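Local coordinates for hypothetical protein TTMA177 (Thermus thermophilus phage TMA, PDB 2ZDJ) that is of unknown function but folds as a small cystatin-like alpha+beta domain, an antiparallel sheet packed against one helix, at residues T15-Q18 with E22-A25; A25-I30 with E34-L39; L39-G44 with E49-I54. All blocks are in the same frame, centred on the assembly; numbering follows the deposited sequence.

Contact 1: T15-Q18 with E22-A25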
ATOM      1  N   THR A  15       7.507  -2.226   1.342  1.00 24.65           N
ATOM      2  CA  THR A  15       7.506  -1.973   2.783  1.00 27.40           C
ATOM      3  C   THR A  15       6.071  -1.777   3.286  1.00 23.46           C
ATOM      4  O   THR A  15       5.262  -1.102   2.649  1.00 25.24           O
ATOM      5  CB  THR A  15       8.334  -0.735   3.115  1.00 31.48           C
ATOM      6  OG1 THR A  15       9.705  -0.995   2.796  1.00 41.89           O
ATOM      7  CG2 THR A  15       8.220  -0.392   4.588  1.00 35.61           C
ATOM      8  N   LEU A  16       5.758  -2.397   4.420  1.00 25.20           N
ATOM      9  CA  LEU A  16       4.433  -2.310   5.013  1.00 25.50           C
ATOM     10  C   LEU A  16       4.295  -1.060   5.866  1.00 24.71           C
ATOM     11  O   LEU A  16       5.188  -0.728   6.638  1.00 26.33           O
ATOM     12  CB  LEU A  16       4.164  -3.545   5.869  1.00 23.57           C
ATOM     13  CG  LEU A  16       2.844  -3.580   6.648  1.00 24.79           C
ATOM     14  CD1 LEU A  16       1.686  -3.758   5.691  1.00 19.31           C
ATOM     15  CD2 LEU A  16       2.875  -4.735   7.649  1.00 23.42           C
ATOM     16  N   ILE A  17       3.177  -0.360   5.709  1.00 21.09           N
ATOM     17  CA  ILE A  17       2.907   0.845   6.479  1.00 22.79           C
ATOM     18  C   ILE A  17       1.584   0.608   7.196  1.00 24.86           C
ATOM     19  O   ILE A  17       0.560   0.350   6.548  1.00 22.48           O
ATOM     20  CB  ILE A  17       2.739   2.099   5.575  1.00 25.06           C
ATOM     21  CG1 ILE A  17       3.979   2.311   4.700  1.00 26.06           C
ATOM     22  CG2 ILE A  17       2.461   3.317   6.430  1.00 24.98           C
ATOM     23  CD1 ILE A  17       5.226   2.539   5.435  1.00 24.49           C
ATOM     24  N   GLN A  18       1.609   0.678   8.523  1.00 24.05           N
ATOM     25  CA  GLN A  18       0.399   0.480   9.318  1.00 31.12           C
ATOM     26  C   GLN A  18       0.031   1.697  10.158  1.00 25.68           C
ATOM     27  O   GLN A  18      -1.118   1.857  10.540  1.00 23.82           O
ATOM     28  CB  GLN A  18       0.543  -0.742  10.233  1.00 25.59           C
ATOM     29  CG  GLN A  18       0.442  -2.076   9.505  1.00 33.74           C
ATOM     30  CD  GLN A  18       0.616  -3.271  10.434  1.00 34.52           C
ATOM     31  OE1 GLN A  18       1.658  -3.431  11.068  1.00 30.63           O
ATOM     32  NE2 GLN A  18      -0.409  -4.118  10.512  1.00 31.09           N
ATOM     33  N   GLU A  22       0.523   7.879   9.126  1.00 26.90           N
ATOM     34  CA  GLU A  22       1.363   7.861   7.942  1.00 28.19           C
ATOM     35  C   GLU A  22       0.558   7.400   6.735  1.00 25.26           C
ATOM     36  O   GLU A  22       0.827   7.800   5.609  1.00 26.51           O
ATOM     37  CB  GLU A  22       2.571   6.948   8.139  1.00 33.10           C
ATOM     38  CG  GLU A  22       3.561   7.045   6.989  1.00 35.24           C
ATOM     39  CD  GLU A  22       4.841   6.289   7.245  1.00 34.21           C
ATOM     40  OE1 GLU A  22       5.723   6.333   6.368  1.00 30.98           O
ATOM     41  OE2 GLU A  22       4.967   5.655   8.315  1.00 34.62           O
ATOM     42  N   VAL A  23      -0.438   6.559   6.977  1.00 25.23           N
ATOM     43  CA  VAL A  23      -1.272   6.062   5.897  1.00 23.21           C
ATOM     44  C   VAL A  23      -2.048   7.259   5.385  1.00 21.96           C
ATOM     45  O   VAL A  23      -2.095   7.525   4.179  1.00 18.14           O
ATOM     46  CB  VAL A  23      -2.222   4.955   6.413  1.00 26.13           C
ATOM     47  CG1 VAL A  23      -3.279   4.614   5.361  1.00 26.82           C
ATOM     48  CG2 VAL A  23      -1.398   3.707   6.766  1.00 19.26           C
ATOM     49  N   LYS A  24      -2.613   8.011   6.320  1.00 24.51           N
ATOM     50  CA  LYS A  24      -3.384   9.200   5.985  1.00 25.11           C
ATOM     51  C   LYS A  24      -2.540  10.205   5.196  1.00 24.44           C
ATOM     52  O   LYS A  24      -2.997  10.766   4.203  1.00 21.62           O
ATOM     53  CB  LYS A  24      -3.915   9.848   7.266  1.00 28.49           C
ATOM     54  CG  LYS A  24      -4.850  11.026   7.020  1.00 42.80           C
ATOM     55  CD  LYS A  24      -5.510  11.509   8.313  1.00 48.51           C
ATOM     56  CE  LYS A  24      -6.535  12.600   8.030  1.00 49.49           C
ATOM     57  NZ  LYS A  24      -7.172  13.097   9.275  1.00 52.88           N
ATOM     58  N   ALA A  25      -1.309  10.439   5.647  1.00 23.23           N
ATOM     59  CA  ALA A  25      -0.421  11.380   4.964  1.00 23.34           C
ATOM     60  C   ALA A  25      -0.177  10.914   3.537  1.00 15.84           C
ATOM     61  O   ALA A  25      -0.319  11.686   2.601  1.00 17.82           O
ATOM     62  CB  ALA A  25       0.920  11.498   5.709  1.00 12.07           C
TER
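Ile17 meets Glu22 and Val23 through its gamma branch: CG2 of Ile17 lies 3.9 Å from CG2 of Val23 and equally far, 3.9 Å, from CD of Glu22. The valine and isoleucine side chains run past each other in opposite directions, whereas the extended glutamate chain passes across Ile17 at about a right angle. CB, CG and CD of Glu22 all pack on CG2 of Ile17, and OE1 of Glu22 comes within 3.9 Å of CD1 of Ile17, so the acid takes part here through its hydrocarbon stem more than through its charge. With CG of Glu22 anti to the backbone N (chi1 -173°), the stem is swung out over the isoleucine. The same methyl of Val23, CG2, also lies 3.9 Å from the backbone O of Ile17, a plain van der Waals approach. Behind this shell, Gln18 turns from the helix, and its NE2 is hydrogen-bonded to O of Phe57. Ile17 itself is held by backbone hydrogen bonding to Leu39, whose side chain also touches Val23. The contact thus seats the first turns of helix 20-30 against the edge strand 15-17, beside strand 38-44.

Contact 2: A25-I30 with E34-L39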
ATOM      1  N   ALA A  25      -1.309  10.439   5.647  1.00 23.23           N
ATOM      2  CA  ALA A  25      -0.421  11.380   4.964  1.00 23.34           C
ATOM      3  C   ALA A  25      -0.177  10.914   3.537  1.00 15.84           C
ATOM      4  O   ALA A  25      -0.319  11.686   2.601  1.00 17.82           O
ATOM      5  CB  ALA A  25       0.920  11.498   5.709  1.00 12.07           C
ATOM      6  N   ILE A  26       0.183   9.645   3.381  1.00 17.94           N
ATOM      7  CA  ILE A  26       0.453   9.089   2.055  1.00 21.46           C
ATOM      8  C   ILE A  26      -0.756   9.252   1.133  1.00 16.64           C
ATOM      9  O   ILE A  26      -0.624   9.753   0.025  1.00 13.58           O
ATOM     10  CB  ILE A  26       0.797   7.575   2.115  1.00 21.95           C
ATOM     11  CG1 ILE A  26       1.921   7.306   3.121  1.00 22.04           C
ATOM     12  CG2 ILE A  26       1.183   7.076   0.732  1.00  9.34           C
ATOM     13  CD1 ILE A  26       3.187   7.989   2.811  1.00 35.79           C
ATOM     14  N   LEU A  27      -1.927   8.814   1.601  1.00 17.39           N
ATOM     15  CA  LEU A  27      -3.144   8.910   0.812  1.00 19.40           C
ATOM     16  C   LEU A  27      -3.377  10.350   0.325  1.00 22.30           C
ATOM     17  O   LEU A  27      -3.739  10.561  -0.830  1.00 14.57           O
ATOM     18  CB  LEU A  27      -4.357   8.421   1.628  1.00 18.58           C
ATOM     19  CG  LEU A  27      -4.423   6.951   2.078  1.00 20.44           C
ATOM     20  CD1 LEU A  27      -5.591   6.749   3.039  1.00 13.71           C
ATOM     21  CD2 LEU A  27      -4.579   6.042   0.875  1.00 20.29           C
ATOM     22  N   GLU A  28      -3.152  11.341   1.187  1.00 19.75           N
ATOM     23  CA  GLU A  28      -3.364  12.730   0.769  1.00 22.28           C
ATOM     24  C   GLU A  28      -2.316  13.122  -0.253  1.00 22.72           C
ATOM     25  O   GLU A  28      -2.601  13.847  -1.209  1.00 19.09           O
ATOM     26  CB  GLU A  28      -3.290  13.692   1.965  1.00 23.47           C
ATOM     27  CG  GLU A  28      -4.423  13.530   2.943  1.00 45.02           C
ATOM     28  CD  GLU A  28      -4.512  14.684   3.923  1.00 53.99           C
ATOM     29  OE1 GLU A  28      -5.283  14.562   4.904  1.00 52.83           O
ATOM     30  OE2 GLU A  28      -3.821  15.709   3.705  1.00 54.90           O
ATOM     31  N   TYR A  29      -1.098  12.641  -0.032  1.00 16.51           N
ATOM     32  CA  TYR A  29       0.010  12.911  -0.931  1.00 16.62           C
ATOM     33  C   TYR A  29      -0.366  12.463  -2.345  1.00 21.14           C
ATOM     34  O   TYR A  29      -0.254  13.223  -3.307  1.00 17.60           O
ATOM     35  CB  TYR A  29       1.247  12.144  -0.464  1.00 18.61           C
ATOM     36  CG  TYR A  29       2.470  12.339  -1.332  1.00 13.94           C
ATOM     37  CD1 TYR A  29       2.995  13.616  -1.558  1.00 21.10           C
ATOM     38  CD2 TYR A  29       3.110  11.250  -1.915  1.00 20.41           C
ATOM     39  CE1 TYR A  29       4.128  13.800  -2.343  1.00 16.30           C
ATOM     40  CE2 TYR A  29       4.242  11.418  -2.703  1.00 20.23           C
ATOM     41  CZ  TYR A  29       4.749  12.695  -2.915  1.00 20.07           C
ATOM     42  OH  TYR A  29       5.873  12.857  -3.692  1.00 24.31           O
ATOM     43  N   ILE A  30      -0.831  11.227  -2.467  1.00 21.38           N
ATOM     44  CA  ILE A  30      -1.187  10.705  -3.776  1.00 22.50           C
ATOM     45  C   ILE A  30      -2.584  11.101  -4.233  1.00 22.73           C
ATOM     46  O   ILE A  30      -2.992  10.782  -5.347  1.00 20.63           O
ATOM     47  CB  ILE A  30      -1.041   9.182  -3.812  1.00 18.97           C
ATOM     48  CG1 ILE A  30      -2.075   8.524  -2.909  1.00 14.70           C
ATOM     49  CG2 ILE A  30       0.367   8.803  -3.376  1.00 16.64           C
ATOM     50  CD1 ILE A  30      -2.065   7.002  -2.999  1.00 17.89           C
ATOM     51  N   GLU A  34      -9.531   6.667  -1.240  1.00 25.19           N
ATOM     52  CA  GLU A  34      -9.689   5.314  -0.713  1.00 23.67           C
ATOM     53  C   GLU A  34      -9.314   5.318   0.762  1.00 25.41           C
ATOM     54  O   GLU A  34      -8.544   6.170   1.210  1.00 30.94           O
ATOM     55  CB  GLU A  34      -8.804   4.325  -1.480  1.00 22.07           C
ATOM     56  CG  GLU A  34      -9.096   4.224  -2.988  1.00 25.61           C
ATOM     57  CD  GLU A  34     -10.533   3.824  -3.286  1.00 35.73           C
ATOM     58  OE1 GLU A  34     -11.061   2.942  -2.573  1.00 35.32           O
ATOM     59  OE2 GLU A  34     -11.129   4.380  -4.240  1.00 33.88           O
ATOM     60  N   GLU A  35      -9.835   4.361   1.515  1.00 23.00           N
ATOM     61  CA  GLU A  35      -9.548   4.329   2.938  1.00 23.64           C
ATOM     62  C   GLU A  35      -8.981   3.016   3.452  1.00 20.98           C
ATOM     63  O   GLU A  35      -9.517   2.404   4.372  1.00 24.84           O
ATOM     64  CB  GLU A  35     -10.817   4.704   3.712  1.00 28.96           C
ATOM     65  CG  GLU A  35     -11.390   6.044   3.280  1.00 34.86           C
ATOM     66  CD  GLU A  35     -12.576   6.484   4.114  1.00 40.40           C
ATOM     67  OE1 GLU A  35     -13.539   5.700   4.244  1.00 47.24           O
ATOM     68  OE2 GLU A  35     -12.546   7.621   4.634  1.00 46.49           O
ATOM     69  N   PRO A  36      -7.863   2.571   2.876  1.00 21.04           N
ATOM     70  CA  PRO A  36      -7.281   1.312   3.346  1.00 22.22           C
ATOM     71  C   PRO A  36      -6.785   1.477   4.789  1.00 24.08           C
ATOM     72  O   PRO A  36      -6.688   2.597   5.291  1.00 26.57           O
ATOM     73  CB  PRO A  36      -6.149   1.080   2.358  1.00 17.76           C
ATOM     74  CG  PRO A  36      -5.666   2.492   2.101  1.00 19.38           C
ATOM     75  CD  PRO A  36      -6.973   3.245   1.915  1.00 17.60           C
ATOM     76  N   HIS A  37      -6.486   0.371   5.460  1.00 21.06           N
ATOM     77  CA  HIS A  37      -6.004   0.447   6.835  1.00 26.76           C
ATOM     78  C   HIS A  37      -4.537   0.053   6.948  1.00 25.35           C
ATOM     79  O   HIS A  37      -3.980  -0.002   8.036  1.00 32.60           O
ATOM     80  CB  HIS A  37      -6.855  -0.438   7.753  1.00 40.46           C
ATOM     81  CG  HIS A  37      -8.261   0.045   7.921  1.00 44.25           C
ATOM     82  ND1 HIS A  37      -8.563   1.346   8.266  1.00 52.51           N
ATOM     83  CD2 HIS A  37      -9.448  -0.598   7.808  1.00 47.01           C
ATOM     84  CE1 HIS A  37      -9.874   1.483   8.358  1.00 50.10           C
ATOM     85  NE2 HIS A  37     -10.433   0.318   8.085  1.00 44.91           N
ATOM     86  N   ALA A  38      -3.914  -0.217   5.810  1.00 25.19           N
ATOM     87  CA  ALA A  38      -2.507  -0.578   5.764  1.00 28.20           C
ATOM     88  C   ALA A  38      -2.078  -0.446   4.317  1.00 28.06           C
ATOM     89  O   ALA A  38      -2.870  -0.680   3.394  1.00 26.41           O
ATOM     90  CB  ALA A  38      -2.295  -1.997   6.247  1.00 26.29           C
ATOM     91  N   LEU A  39      -0.830  -0.059   4.124  1.00 24.81           N
ATOM     92  CA  LEU A  39      -0.304   0.122   2.785  1.00 17.66           C
ATOM     93  C   LEU A  39       0.959  -0.683   2.575  1.00 21.17           C
ATOM     94  O   LEU A  39       1.643  -1.053   3.525  1.00 18.85           O
ATOM     95  CB  LEU A  39       0.016   1.596   2.552  1.00 21.81           C
ATOM     96  CG  LEU A  39      -1.118   2.612   2.722  1.00 22.43           C
ATOM     97  CD1 LEU A  39      -0.558   4.013   2.644  1.00 18.88           C
ATOM     98  CD2 LEU A  39      -2.172   2.395   1.633  1.00 18.75           C
TER
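Leu27 of helix 20-30 faces Glu34 and Pro36 in the returning chain, with a closest CA pair, Leu27 and Glu34, 7.6 Å apart, while one residue earlier Ile26 stands over Leu39 with their CA atoms 9.0 Å apart. Between these two points the chain runs from an irregular stretch into strand 38-44.

Leu27 carries much of the contact. Its CG, anti to the carbonyl carbon (chi1 -64°), carries the branched end toward the returning chain, where it and the proline reach toward each other tip to tip. CD2 of Leu27 touches CD of Pro36 at 3.8 Å, with CG of the same ring only slightly farther off, and CD1 of Leu27 also lies against CD of Pro36. That second methyl has a nearer neighbour in the backbone, O of Glu34 at 3.5 Å from CD1 of Leu27. Ile26 meets Leu39 differently, since these side chains slide past each other in opposite directions. CD1 of Leu39 lies against the branch point of Ile26, 3.8 Å from CB of Ile26 and within 4.1 Å of both its CG1 and CG2. The other methyl of Leu39, CD2, has a looser contact of 4.4 Å with CD2 of Leu27, which joins the two halves of the contact.

Leu68 covers Leu27 and the side chain of Glu34, and Ile26 also packs on Tyr48 and Val51 of strand 47-54. The end of Glu34 leads away, and the side-chain contacts, Leu27 with Pro36 and Leu39 and Ile26 with Leu39, are all between carbons. With only apolar contacts between the side chains, the helix is probably held against this chain by dispersion and the exclusion of water, and its fit depends on shape.

Contact 3: L39-G44 with E49-I54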
ATOM      1  N   LEU A  39      -0.830  -0.059   4.124  1.00 24.81           N
ATOM      2  CA  LEU A  39      -0.304   0.122   2.785  1.00 17.66           C
ATOM      3  C   LEU A  39       0.959  -0.683   2.575  1.00 21.17           C
ATOM      4  O   LEU A  39       1.643  -1.053   3.525  1.00 18.85           O
ATOM      5  CB  LEU A  39       0.016   1.596   2.552  1.00 21.81           C
ATOM      6  CG  LEU A  39      -1.118   2.612   2.722  1.00 22.43           C
ATOM      7  CD1 LEU A  39      -0.558   4.013   2.644  1.00 18.88           C
ATOM      8  CD2 LEU A  39      -2.172   2.395   1.633  1.00 18.75           C
ATOM      9  N   PHE A  40       1.231  -0.982   1.312  1.00 18.98           N
ATOM     10  CA  PHE A  40       2.441  -1.667   0.910  1.00 19.69           C
ATOM     11  C   PHE A  40       2.985  -0.633  -0.059  1.00 20.90           C
ATOM     12  O   PHE A  40       2.323  -0.271  -1.044  1.00 16.92           O
ATOM     13  CB  PHE A  40       2.124  -2.982   0.199  1.00 22.78           C
ATOM     14  CG  PHE A  40       1.911  -4.143   1.136  1.00 22.69           C
ATOM     15  CD1 PHE A  40       2.995  -4.811   1.689  1.00 19.92           C
ATOM     16  CD2 PHE A  40       0.627  -4.570   1.457  1.00 31.02           C
ATOM     17  CE1 PHE A  40       2.808  -5.896   2.550  1.00 25.20           C
ATOM     18  CE2 PHE A  40       0.424  -5.657   2.322  1.00 29.69           C
ATOM     19  CZ  PHE A  40       1.516  -6.320   2.865  1.00 28.49           C
ATOM     20  N   VAL A  41       4.166  -0.119   0.236  1.00 15.70           N
ATOM     21  CA  VAL A  41       4.733   0.902  -0.623  1.00 17.77           C
ATOM     22  C   VAL A  41       6.092   0.515  -1.172  1.00 20.73           C
ATOM     23  O   VAL A  41       6.893  -0.129  -0.494  1.00 19.55           O
ATOM     24  CB  VAL A  41       4.916   2.232   0.146  1.00 18.58           C
ATOM     25  CG1 VAL A  41       3.580   2.765   0.637  1.00 13.86           C
ATOM     26  CG2 VAL A  41       5.839   2.005   1.324  1.00 20.24           C
ATOM     27  N   LYS A  42       6.346   0.890  -2.417  1.00 17.14           N
ATOM     28  CA  LYS A  42       7.651   0.643  -2.993  1.00 16.83           C
ATOM     29  C   LYS A  42       8.229   2.036  -3.133  1.00 15.29           C
ATOM     30  O   LYS A  42       7.649   2.907  -3.786  1.00 15.50           O
ATOM     31  CB  LYS A  42       7.570  -0.035  -4.355  1.00 18.39           C
ATOM     32  CG  LYS A  42       8.881   0.064  -5.143  1.00 29.54           C
ATOM     33  CD  LYS A  42       9.176  -1.182  -5.967  1.00 27.64           C
ATOM     34  CE  LYS A  42       8.046  -1.540  -6.908  1.00 31.05           C
ATOM     35  NZ  LYS A  42       8.352  -2.769  -7.684  1.00 20.55           N
ATOM     36  N   VAL A  43       9.366   2.248  -2.495  1.00 16.45           N
ATOM     37  CA  VAL A  43      10.024   3.537  -2.535  1.00 18.70           C
ATOM     38  C   VAL A  43      11.077   3.514  -3.628  1.00 19.39           C
ATOM     39  O   VAL A  43      11.850   2.563  -3.732  1.00 22.10           O
ATOM     40  CB  VAL A  43      10.666   3.849  -1.169  1.00 20.73           C
ATOM     41  CG1 VAL A  43      11.411   5.179  -1.226  1.00 21.62           C
ATOM     42  CG2 VAL A  43       9.573   3.897  -0.098  1.00 19.12           C
ATOM     43  N   GLY A  44      11.086   4.548  -4.463  1.00 20.01           N
ATOM     44  CA  GLY A  44      12.061   4.604  -5.536  1.00 22.14           C
ATOM     45  C   GLY A  44      12.590   6.003  -5.799  1.00 26.10           C
ATOM     46  O   GLY A  44      11.808   6.931  -5.990  1.00 29.36           O
ATOM     47  N   GLU A  49       7.257   5.059  -5.412  1.00 22.89           N
ATOM     48  CA  GLU A  49       7.068   4.549  -6.766  1.00 18.91           C
ATOM     49  C   GLU A  49       5.750   3.796  -6.904  1.00 15.57           C
ATOM     50  O   GLU A  49       5.113   3.813  -7.960  1.00 16.45           O
ATOM     51  CB  GLU A  49       8.228   3.631  -7.138  1.00 24.13           C
ATOM     52  CG  GLU A  49       8.233   3.204  -8.595  1.00 33.01           C
ATOM     53  CD  GLU A  49       8.434   4.372  -9.539  1.00 36.93           C
ATOM     54  OE1 GLU A  49       9.380   5.165  -9.315  1.00 33.90           O
ATOM     55  OE2 GLU A  49       7.646   4.493 -10.504  1.00 44.32           O
ATOM     56  N   GLU A  50       5.351   3.116  -5.837  1.00  8.58           N
ATOM     57  CA  GLU A  50       4.099   2.381  -5.837  1.00 14.14           C
ATOM     58  C   GLU A  50       3.450   2.469  -4.467  1.00 16.55           C
ATOM     59  O   GLU A  50       4.132   2.576  -3.440  1.00 18.22           O
ATOM     60  CB  GLU A  50       4.326   0.898  -6.191  1.00 14.12           C
ATOM     61  CG  GLU A  50       4.603   0.612  -7.662  1.00 19.94           C
ATOM     62  CD  GLU A  50       4.907  -0.868  -7.942  1.00 27.47           C
ATOM     63  OE1 GLU A  50       4.208  -1.758  -7.407  1.00 25.61           O
ATOM     64  OE2 GLU A  50       5.842  -1.139  -8.713  1.00 26.12           O
ATOM     65  N   VAL A  51       2.125   2.447  -4.458  1.00 14.10           N
ATOM     66  CA  VAL A  51       1.372   2.457  -3.216  1.00 15.45           C
ATOM     67  C   VAL A  51       0.171   1.529  -3.398  1.00 14.21           C
ATOM     68  O   VAL A  51      -0.626   1.688  -4.320  1.00 16.17           O
ATOM     69  CB  VAL A  51       0.892   3.886  -2.836  1.00 15.11           C
ATOM     70  CG1 VAL A  51       0.070   3.840  -1.565  1.00 13.35           C
ATOM     71  CG2 VAL A  51       2.096   4.801  -2.631  1.00 17.42           C
ATOM     72  N   TRP A  52       0.064   0.537  -2.527  1.00 18.68           N
ATOM     73  CA  TRP A  52      -1.045  -0.409  -2.590  1.00 18.17           C
ATOM     74  C   TRP A  52      -1.730  -0.468  -1.240  1.00 19.49           C
ATOM     75  O   TRP A  52      -1.084  -0.330  -0.204  1.00 22.44           O
ATOM     76  CB  TRP A  52      -0.545  -1.818  -2.885  1.00 14.66           C
ATOM     77  CG  TRP A  52       0.174  -2.004  -4.156  1.00 12.85           C
ATOM     78  CD1 TRP A  52       1.436  -1.582  -4.459  1.00 16.12           C
ATOM     79  CD2 TRP A  52      -0.275  -2.771  -5.275  1.00 17.00           C
ATOM     80  NE1 TRP A  52       1.805  -2.047  -5.699  1.00 13.49           N
ATOM     81  CE2 TRP A  52       0.771  -2.780  -6.223  1.00 20.98           C
ATOM     82  CE3 TRP A  52      -1.463  -3.459  -5.569  1.00 22.45           C
ATOM     83  CZ2 TRP A  52       0.668  -3.453  -7.450  1.00 25.65           C
ATOM     84  CZ3 TRP A  52      -1.568  -4.130  -6.789  1.00 23.58           C
ATOM     85  CH2 TRP A  52      -0.505  -4.121  -7.714  1.00 25.94           C
ATOM     86  N   GLY A  53      -3.034  -0.712  -1.236  1.00 21.37           N
ATOM     87  CA  GLY A  53      -3.712  -0.814   0.040  1.00 16.39           C
ATOM     88  C   GLY A  53      -4.505  -2.089   0.218  1.00 14.65           C
ATOM     89  O   GLY A  53      -4.872  -2.756  -0.751  1.00 19.15           O
ATOM     90  N   ILE A  54      -4.722  -2.453   1.475  1.00 20.45           N
ATOM     91  CA  ILE A  54      -5.531  -3.606   1.812  1.00 23.16           C
ATOM     92  C   ILE A  54      -6.502  -3.042   2.828  1.00 26.59           C
ATOM     93  O   ILE A  54      -6.153  -2.145   3.606  1.00 23.64           O
ATOM     94  CB  ILE A  54      -4.720  -4.806   2.416  1.00 26.10           C
ATOM     95  CG1 ILE A  54      -4.076  -4.442   3.752  1.00 25.47           C
ATOM     96  CG2 ILE A  54      -3.676  -5.276   1.419  1.00 26.80           C
ATOM     97  CD1 ILE A  54      -2.810  -3.674   3.631  1.00 37.40           C
TER
HETATM   98  O   HOH W   1       9.736   7.338  -7.893  1.00 33.87           O
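Phe40 and Trp52 form a hydrogen-bonded antiparallel pair, each backbone N giving a 2.8 Å bond to the other's O; Trp52 N lies in the carbonyl plane of Phe40. Lys42 and Glu50 form the next such pair. Lys42 O accepts twice, from Glu50 N at 3.1 Å and from Glu49 N at 2.7 Å, the latter bond bent to 130° at the hydrogen. Beyond it, a water donates to both Gly44 O and Glu49 OE1.

Among the charged groups, Lys42 NZ pairs with Glu50 OE2, although that oxygen is less securely placed. The lysine chain bends at chi2 and chi3 (chi3 55°), which brings its end back alongside Glu50. Glu50 OE1 accepts a hydrogen bond from Trp52 NE1 (3.0 Å, 166°) through its anti lone pair, in the plane of the indole. This fixes the indole edge to the carboxylate two residues earlier, and Tyr14 OH gives the same oxygen a second partner.

Of the apolar contacts, Val41 and Val51 lie side by side, CG1 of Val41 4.1 Å from CG2 of Val51, on the face that helix 20-30 covers. At the far end, CD1 of Ile54 reaches CE2 of Phe40 (4.0 Å), the side chains crossing at about a right angle. Phe10 stacks on Phe40 and meets Trp52 edge-to-face.

Glu49 and Glu50 both opposite Lys42 make a classic beta bulge in the hairpin of strands 38-44 and 47-54, within a cystatin-like sheet.

Overall arrangement
The three contacts follow one another along the chain. Contact 1 joins strand 15-17 to helix 20-30, contact 2 returns from that helix to strand 38-44, and contact 3 pairs this strand with strand 47-54. Ala25 is common to the first two and Leu39 to the last two. The centres of contacts 1 and 2 lie about 7 Å apart. Those of contacts 2 and 3 are about 10 Å apart. Strand 38-44 stands between strands 15-17 and 47-54 in the five-stranded antiparallel sheet, so contacts 2 and 3 share it, and contact 1 borders it through the backbone bond from Ile17 N to Leu39 O. Together they hold helix 20-30 against the sheet in this 69-residue chain, whose function is unknown.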